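Local coordinates for protein 3',5'-nucleoside bisphosphate phosphatase (Chromobacterium violaceum, PDB 2YB1) that removes the 3'-phosphate from nucleoside 3',5'-bisphosphates, using three manganese ions, to give the nucleoside 5'-phosphate and orthophosphate, at residues A2-S10 against D258-P266; A87-I95 against V177-G185. One frame throughout, in Å; residues are numbered along the deposited sequence.

Contact 1 (A2-S10 against D258-P266); sequences ANIDLHFHS and DVGHTEDLP. With MN (manganese (II) ion), chain C.
Ala2, the first ordered residue, offers one backbone nitrogen to two acceptors of 258-266: Thr262 O at 2.7 Å and Asp264 OD1 at 2.8 Å from Ala2 N. Such a double hold would suit a charged amino terminus, as expected if the initiator methionine has been removed. Thr262 N answers with a nearly straight bond to Ala2 O (3.0 Å, 170° at the hydrogen). Thr262 OG1 stands between its own backbone N and carbonyl carbon (chi1 53°), bringing the hydroxyl to strand 4-5, and donates to Ile4 O over 2.8 Å. Gly260, whose positive phi favours glycine, donates its N to the anti lone pair of Asp5 OD2 (2.8 Å), which Ser247 also bonds. Asp5 OD1 accepts from His7 N, closing an Asx turn. Val259 CG2 sits over one face of Phe8, 3.9 Å from the ring centroid, a CH-pi contact. In sequence Phe8 is the middle residue of the His-X-His motif of PHP enzymes; His7 NE2 and His9 NE2 each bind manganese at 2.2 Å, with Glu64 and Asp248. Asp5 thus links the loop to the metal-binding segment, consistent with a second-shell role in fixing the His7 backbone, while Glu218 bonds the ring at ND1.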
loop_
_atom_site.group_PDB
_atom_site.type_symbol
_atom_site.label_atom_id
_atom_site.label_comp_id
_atom_site.label_asym_id
_atom_site.label_seq_id
_atom_site.Cartn_x
_atom_site.Cartn_y
_atom_site.Cartn_z
ATOM N N ALA A 2 -12.384 7.843 12.920
ATOM C CA ALA A 2 -11.301 8.810 12.817
ATOM C C ALA A 2 -11.264 9.410 11.419
ATOM O O ALA A 2 -11.548 8.730 10.434
ATOM C CB ALA A 2 -9.966 8.160 13.143
ATOM N N ASN A 3 -10.918 10.693 11.355
ATOM C CA ASN A 3 -10.861 11.471 10.110
ATOM C C ASN A 3 -9.479 11.487 9.461
ATOM O O ASN A 3 -9.082 12.483 8.853
ATOM C CB ASN A 3 -11.521 12.858 10.203
ATOM C CG ASN A 3 -10.933 13.719 11.288
ATOM O OD1 ASN A 3 -10.062 13.288 12.032
ATOM N ND2 ASN A 3 -11.403 14.958 11.379
ATOM N N ILE A 4 -8.691 10.471 9.786
ATOM C CA ILE A 4 -7.331 10.304 9.290
ATOM C C ILE A 4 -7.264 9.094 8.345
ATOM O O ILE A 4 -7.871 8.058 8.609
ATOM C CB ILE A 4 -6.376 10.027 10.471
ATOM C CG1 ILE A 4 -6.525 11.096 11.554
ATOM C CG2 ILE A 4 -4.926 9.931 10.003
ATOM C CD1 ILE A 4 -5.857 12.385 11.216
ATOM N N ASP A 5 -6.589 9.222 7.207
ATOM C CA ASP A 5 -6.380 8.043 6.379
ATOM C C ASP A 5 -4.966 8.057 5.799
ATOM O O ASP A 5 -4.657 8.873 4.922
ATOM C CB ASP A 5 -7.436 8.016 5.267
ATOM C CG ASP A 5 -7.428 6.721 4.481
ATOM O OD1 ASP A 5 -6.523 5.880 4.712
ATOM O OD2 ASP A 5 -8.330 6.542 3.628
ATOM N N LEU A 6 -4.133 7.136 6.276
ATOM C CA LEU A 6 -2.727 7.021 5.881
ATOM C C LEU A 6 -2.383 5.902 4.894
ATOM O O LEU A 6 -1.217 5.486 4.835
ATOM C CB LEU A 6 -1.785 7.028 7.099
ATOM C CG LEU A 6 -2.084 8.171 8.075
ATOM C CD1 LEU A 6 -1.123 8.168 9.258
ATOM C CD2 LEU A 6 -2.090 9.537 7.360
ATOM N N HIS A 7 -3.393 5.279 4.284
ATOM C CA HIS A 7 -3.129 4.277 3.247
ATOM C C HIS A 7 -4.197 4.257 2.139
ATOM O O HIS A 7 -5.339 3.920 2.407
ATOM C CB HIS A 7 -3.050 2.909 3.935
ATOM C CG HIS A 7 -2.541 1.801 3.069
ATOM N ND1 HIS A 7 -1.783 0.762 3.573
ATOM C CD2 HIS A 7 -2.698 1.545 1.749
ATOM C CE1 HIS A 7 -1.487 -0.076 2.595
ATOM N NE2 HIS A 7 -2.027 0.378 1.480
ATOM N N PHE A 8 -3.819 4.557 0.903
ATOM C CA PHE A 8 -4.728 4.396 -0.244
ATOM C C PHE A 8 -3.959 4.538 -1.554
ATOM O O PHE A 8 -2.790 4.944 -1.547
ATOM C CB PHE A 8 -5.933 5.376 -0.183
ATOM C CG PHE A 8 -5.562 6.836 0.018
ATOM C CD1 PHE A 8 -5.323 7.670 -1.077
ATOM C CD2 PHE A 8 -5.524 7.395 1.300
ATOM C CE1 PHE A 8 -4.983 9.020 -0.895
ATOM C CE2 PHE A 8 -5.191 8.744 1.491
ATOM C CZ PHE A 8 -4.927 9.561 0.386
ATOM N N HIS A 9 -4.637 4.265 -2.670
ATOM C CA HIS A 9 -3.985 4.141 -3.973
ATOM C C HIS A 9 -4.624 5.008 -5.041
ATOM O O HIS A 9 -5.763 5.453 -4.896
ATOM C CB HIS A 9 -4.009 2.683 -4.440
ATOM C CG HIS A 9 -3.219 1.779 -3.551
ATOM N ND1 HIS A 9 -1.908 1.452 -3.805
ATOM C CD2 HIS A 9 -3.535 1.190 -2.374
ATOM C CE1 HIS A 9 -1.450 0.681 -2.834
ATOM N NE2 HIS A 9 -2.418 0.506 -1.955
ATOM N N SER A 10 -3.881 5.222 -6.125
ATOM C CA SER A 10 -4.354 6.019 -7.245
ATOM C C SER A 10 -3.965 5.289 -8.515
ATOM O O SER A 10 -3.329 4.229 -8.449
ATOM C CB SER A 10 -3.692 7.400 -7.228
ATOM O OG SER A 10 -2.334 7.317 -7.643
ATOM N N ASP A 258 -14.048 3.052 2.759
ATOM C CA ASP A 258 -13.883 4.178 1.849
ATOM C C ASP A 258 -12.815 5.144 2.331
ATOM O O ASP A 258 -12.539 5.262 3.530
ATOM C CB ASP A 258 -15.192 4.941 1.610
ATOM C CG ASP A 258 -15.030 6.078 0.586
ATOM O OD1 ASP A 258 -14.527 5.808 -0.537
ATOM O OD2 ASP A 258 -15.378 7.247 0.923
ATOM N N VAL A 259 -12.238 5.851 1.373
ATOM C CA VAL A 259 -11.078 6.684 1.614
ATOM C C VAL A 259 -11.431 7.923 2.437
ATOM O O VAL A 259 -12.505 8.507 2.274
ATOM C CB VAL A 259 -10.431 7.104 0.273
ATOM C CG1 VAL A 259 -11.372 8.031 -0.516
ATOM C CG2 VAL A 259 -9.084 7.767 0.514
ATOM N N GLY A 260 -10.526 8.319 3.326
ATOM C CA GLY A 260 -10.700 9.558 4.068
ATOM C C GLY A 260 -11.187 9.335 5.490
ATOM O O GLY A 260 -11.310 10.282 6.272
ATOM N N HIS A 261 -11.453 8.076 5.819
ATOM C CA HIS A 261 -11.956 7.706 7.140
ATOM C C HIS A 261 -11.364 6.363 7.562
ATOM O O HIS A 261 -11.145 5.485 6.731
ATOM C CB HIS A 261 -13.484 7.617 7.112
ATOM C CG HIS A 261 -14.092 7.244 8.427
ATOM N ND1 HIS A 261 -14.527 5.966 8.714
ATOM C CD2 HIS A 261 -14.339 7.981 9.537
ATOM C CE1 HIS A 261 -15.013 5.932 9.943
ATOM N NE2 HIS A 261 -14.915 7.143 10.463
ATOM N N THR A 262 -11.096 6.210 8.854
ATOM C CA THR A 262 -10.660 4.931 9.400
ATOM C C THR A 262 -11.313 4.732 10.765
ATOM O O THR A 262 -11.828 5.683 11.367
ATOM C CB THR A 262 -9.130 4.862 9.562
ATOM O OG1 THR A 262 -8.689 5.995 10.310
ATOM C CG2 THR A 262 -8.432 4.834 8.202
ATOM N N GLU A 263 -11.308 3.490 11.236
ATOM C CA GLU A 263 -11.779 3.163 12.578
ATOM C C GLU A 263 -10.875 3.808 13.623
ATOM O O GLU A 263 -9.657 3.806 13.469
ATOM C CB GLU A 263 -11.739 1.643 12.782
ATOM C CG GLU A 263 -12.718 0.870 11.912
ATOM C CD GLU A 263 -14.150 1.309 12.157
ATOM O OE1 GLU A 263 -14.536 1.428 13.341
ATOM O OE2 GLU A 263 -14.879 1.557 11.171
ATOM N N ASP A 264 -11.476 4.338 14.688
ATOM C CA ASP A 264 -10.731 4.891 15.813
ATOM C C ASP A 264 -9.740 3.858 16.360
ATOM O O ASP A 264 -10.110 2.714 16.614
ATOM C CB ASP A 264 -11.681 5.283 16.953
ATOM C CG ASP A 264 -12.552 6.475 16.623
ATOM O OD1 ASP A 264 -12.257 7.211 15.655
ATOM O OD2 ASP A 264 -13.537 6.685 17.361
ATOM N N LEU A 265 -8.493 4.272 16.554
ATOM C CA LEU A 265 -7.488 3.408 17.173
ATOM C C LEU A 265 -7.871 3.053 18.613
ATOM O O LEU A 265 -8.424 3.879 19.331
ATOM C CB LEU A 265 -6.114 4.083 17.178
ATOM C CG LEU A 265 -5.372 4.251 15.852
ATOM C CD1 LEU A 265 -4.106 5.064 16.089
ATOM C CD2 LEU A 265 -5.051 2.900 15.219
ATOM N N PRO A 266 -7.586 1.813 19.029
ATOM C CA PRO A 266 -7.752 1.439 20.439
ATOM C C PRO A 266 -6.987 2.413 21.332
ATOM O O PRO A 266 -5.957 2.941 20.909
ATOM C CB PRO A 266 -7.112 0.044 20.504
ATOM C CG PRO A 266 -7.256 -0.501 19.111
ATOM C CD PRO A 266 -7.091 0.692 18.207
HETATM MN MN MN C . -2.182 -0.872 -0.312
#

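Contact 2 (A87-I95 against V177-G185); sequences ALAAGLKSI and VGWIVGAGG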
loop_
_atom_site.group_PDB
_atom_site.type_symbol
_atom_site.label_atom_id
_atom_site.label_comp_id
_atom_site.label_asym_id
_atom_site.label_seq_id
_atom_site.Cartn_x
_atom_site.Cartn_y
_atom_site.Cartn_z
ATOM N N ALA A 87 18.486 7.408 -3.081
ATOM C CA ALA A 87 18.533 5.985 -2.761
ATOM C C ALA A 87 17.141 5.344 -2.788
ATOM O O ALA A 87 16.963 4.265 -3.346
ATOM C CB ALA A 87 19.210 5.752 -1.412
ATOM N N LEU A 88 16.165 6.011 -2.178
ATOM C CA LEU A 88 14.773 5.574 -2.258
ATOM C C LEU A 88 14.303 5.484 -3.716
ATOM O O LEU A 88 13.722 4.478 -4.138
ATOM C CB LEU A 88 13.883 6.549 -1.477
ATOM C CG LEU A 88 12.362 6.381 -1.555
ATOM C CD1 LEU A 88 11.924 5.030 -1.005
ATOM C CD2 LEU A 88 11.659 7.522 -0.813
ATOM N N ALA A 89 14.540 6.543 -4.486
ATOM C CA ALA A 89 14.074 6.572 -5.874
ATOM C C ALA A 89 14.655 5.399 -6.673
ATOM O O ALA A 89 13.938 4.724 -7.432
ATOM C CB ALA A 89 14.403 7.913 -6.535
ATOM N N ALA A 90 15.947 5.151 -6.489
ATOM C CA ALA A 90 16.636 4.056 -7.178
ATOM C C ALA A 90 16.115 2.700 -6.709
ATOM O O ALA A 90 15.910 1.776 -7.510
ATOM C CB ALA A 90 18.145 4.151 -6.949
ATOM N N GLY A 91 15.892 2.579 -5.404
ATOM C CA GLY A 91 15.376 1.336 -4.858
ATOM C C GLY A 91 13.991 1.018 -5.384
ATOM O O GLY A 91 13.709 -0.108 -5.789
ATOM N N LEU A 92 13.104 2.006 -5.380
ATOM C CA LEU A 92 11.765 1.775 -5.921
ATOM C C LEU A 92 11.827 1.378 -7.391
ATOM O O LEU A 92 11.097 0.484 -7.836
ATOM C CB LEU A 92 10.873 3.007 -5.748
ATOM C CG LEU A 92 10.572 3.423 -4.307
ATOM C CD1 LEU A 92 9.595 4.591 -4.346
ATOM C CD2 LEU A 92 10.001 2.248 -3.491
ATOM N N LYS A 93 12.688 2.049 -8.153
ATOM C CA LYS A 93 12.837 1.710 -9.562
ATOM C C LYS A 93 13.285 0.252 -9.736
ATOM O O LYS A 93 12.810 -0.451 -10.633
ATOM C CB LYS A 93 13.825 2.662 -10.245
ATOM C CG LYS A 93 13.846 2.528 -11.754
ATOM C CD LYS A 93 14.714 3.602 -12.381
ATOM C CE LYS A 93 14.633 3.521 -13.907
ATOM N NZ LYS A 93 15.445 4.577 -14.580
ATOM N N SER A 94 14.199 -0.200 -8.881
ATOM C CA SER A 94 14.707 -1.570 -8.982
ATOM C C SER A 94 13.611 -2.604 -8.698
ATOM O O SER A 94 13.632 -3.703 -9.260
ATOM C CB SER A 94 15.923 -1.790 -8.072
ATOM O OG SER A 94 15.549 -1.983 -6.712
ATOM N N ILE A 95 12.653 -2.243 -7.843
ATOM C CA ILE A 95 11.485 -3.094 -7.569
ATOM C C ILE A 95 10.487 -3.119 -8.739
ATOM O O ILE A 95 9.829 -4.129 -8.976
ATOM C CB ILE A 95 10.707 -2.648 -6.294
ATOM C CG1 ILE A 95 11.635 -2.503 -5.087
ATOM C CG2 ILE A 95 9.567 -3.616 -5.998
ATOM C CD1 ILE A 95 12.549 -3.685 -4.879
ATOM N N VAL A 177 12.875 -0.723 4.437
ATOM C CA VAL A 177 12.883 0.128 5.629
ATOM C C VAL A 177 13.972 1.208 5.561
ATOM O O VAL A 177 13.708 2.371 5.853
ATOM C CB VAL A 177 13.048 -0.698 6.929
ATOM C CG1 VAL A 177 13.197 0.223 8.126
ATOM C CG2 VAL A 177 11.857 -1.640 7.110
ATOM N N GLY A 178 15.184 0.821 5.166
ATOM C CA GLY A 178 16.291 1.759 5.065
ATOM C C GLY A 178 16.100 2.849 4.023
ATOM O O GLY A 178 16.526 3.994 4.222
ATOM N N TRP A 179 15.486 2.499 2.894
ATOM C CA TRP A 179 15.169 3.500 1.876
ATOM C C TRP A 179 14.189 4.522 2.462
ATOM O O TRP A 179 14.331 5.731 2.287
ATOM C CB TRP A 179 14.570 2.839 0.628
ATOM C CG TRP A 179 15.549 1.984 -0.155
ATOM C CD1 TRP A 179 16.910 2.112 -0.194
ATOM C CD2 TRP A 179 15.229 0.872 -1.001
ATOM N NE1 TRP A 179 17.454 1.151 -1.010
ATOM C CE2 TRP A 179 16.445 0.379 -1.520
ATOM C CE3 TRP A 179 14.030 0.256 -1.382
ATOM C CZ2 TRP A 179 16.499 -0.706 -2.396
ATOM C CZ3 TRP A 179 14.086 -0.828 -2.250
ATOM C CH2 TRP A 179 15.313 -1.296 -2.747
ATOM N N ILE A 180 13.193 4.024 3.180
ATOM C CA ILE A 180 12.172 4.883 3.764
ATOM C C ILE A 180 12.771 5.805 4.811
ATOM O O ILE A 180 12.549 7.011 4.774
ATOM C CB ILE A 180 11.042 4.042 4.363
ATOM C CG1 ILE A 180 10.236 3.408 3.226
ATOM C CG2 ILE A 180 10.143 4.891 5.280
ATOM C CD1 ILE A 180 9.395 2.222 3.661
ATOM N N VAL A 181 13.548 5.228 5.728
ATOM C CA VAL A 181 14.174 5.985 6.806
ATOM C C VAL A 181 15.206 6.981 6.283
ATOM O O VAL A 181 15.264 8.126 6.744
ATOM C CB VAL A 181 14.827 5.044 7.845
ATOM C CG1 VAL A 181 15.689 5.848 8.833
ATOM C CG2 VAL A 181 13.749 4.226 8.573
ATOM N N GLY A 182 16.018 6.550 5.322
ATOM C CA GLY A 182 17.026 7.416 4.725
ATOM C C GLY A 182 16.403 8.588 3.978
ATOM O O GLY A 182 17.068 9.596 3.724
ATOM N N ALA A 183 15.128 8.442 3.605
ATOM C CA ALA A 183 14.367 9.513 2.950
ATOM C C ALA A 183 13.618 10.379 3.958
ATOM O O ALA A 183 12.825 11.241 3.576
ATOM C CB ALA A 183 13.392 8.938 1.914
ATOM N N GLY A 184 13.837 10.116 5.247
ATOM C CA GLY A 184 13.297 10.962 6.303
ATOM C C GLY A 184 11.927 10.533 6.808
ATOM O O GLY A 184 11.308 11.232 7.599
ATOM N N GLY A 185 11.444 9.383 6.360
ATOM C CA GLY A 185 10.124 8.930 6.763
ATOM C C GLY A 185 10.152 7.850 7.835
ATOM O O GLY A 185 11.223 7.431 8.307
#
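Gly91 O, which lies beside the Trp179 indole, accepts two hydrogen bonds in its own helix: Ser94 OG reaches it at 2.8 Å, and Ile95 N makes the regular helical bond at 3.1 Å. Ser94 suits this place because, with OG between backbone N and carbonyl carbon (chi1 79°), its short side chain folds back on the preceding turn and adds a second bond to the oxygen; OG also comes obliquely near Trp179 CH2. Gly91 CA stands over the six-membered ring, 3.4 Å from its centroid and 13° off the normal, a CH-pi contact possible because glycine puts no side chain where the ring lies. Ala87 O rests over the same face nearer the pyrrole end. Trp179 acts as a single knob in a hole formed by Ala87, Leu88, Gly91 and Ser94, between roughly antiparallel segments 87-95 and 177-182 (149°) whose axes approach to 8.9 Å. Both helices belong to the outer layer of the TIM-barrel-like PHP fold, and Leu92 and Ile180 reach inward to Val65 of strand 59-69. Leu88 splits its branches, CD1 meeting Trp179 CB and CD2 lying 3.5 Å from Ala183 CB. Gly184, just past helix 173-182, takes positive phi and completes a Schellman motif. At the ring's edge, Ile95 CG1 packs 4.1 Å from Trp179 CZ3, and the Ile95 side chain is about 6 Å from that of substrate-binding Arg99.

The two contacts share no helix or strand and do not touch; their centres are about 24 Å apart, with contact 2 nested inside the loop that contact 1 closes. Contact 1 joins the edge strand 4-5 to an irregular loop near the far end of the chain and runs from a partly exposed terminus down to the buried metal site. Contact 2 is a more uniformly buried pairing of two outer helices. Chemistry follows place: with little regular structure, contact 1 depends on hydrogen bonds across its segments, whereas the helices of contact 2 satisfy their backbones largely within themselves, make no hydrogen bond to each other, and meet through an indole, a glycine and aliphatic side chains.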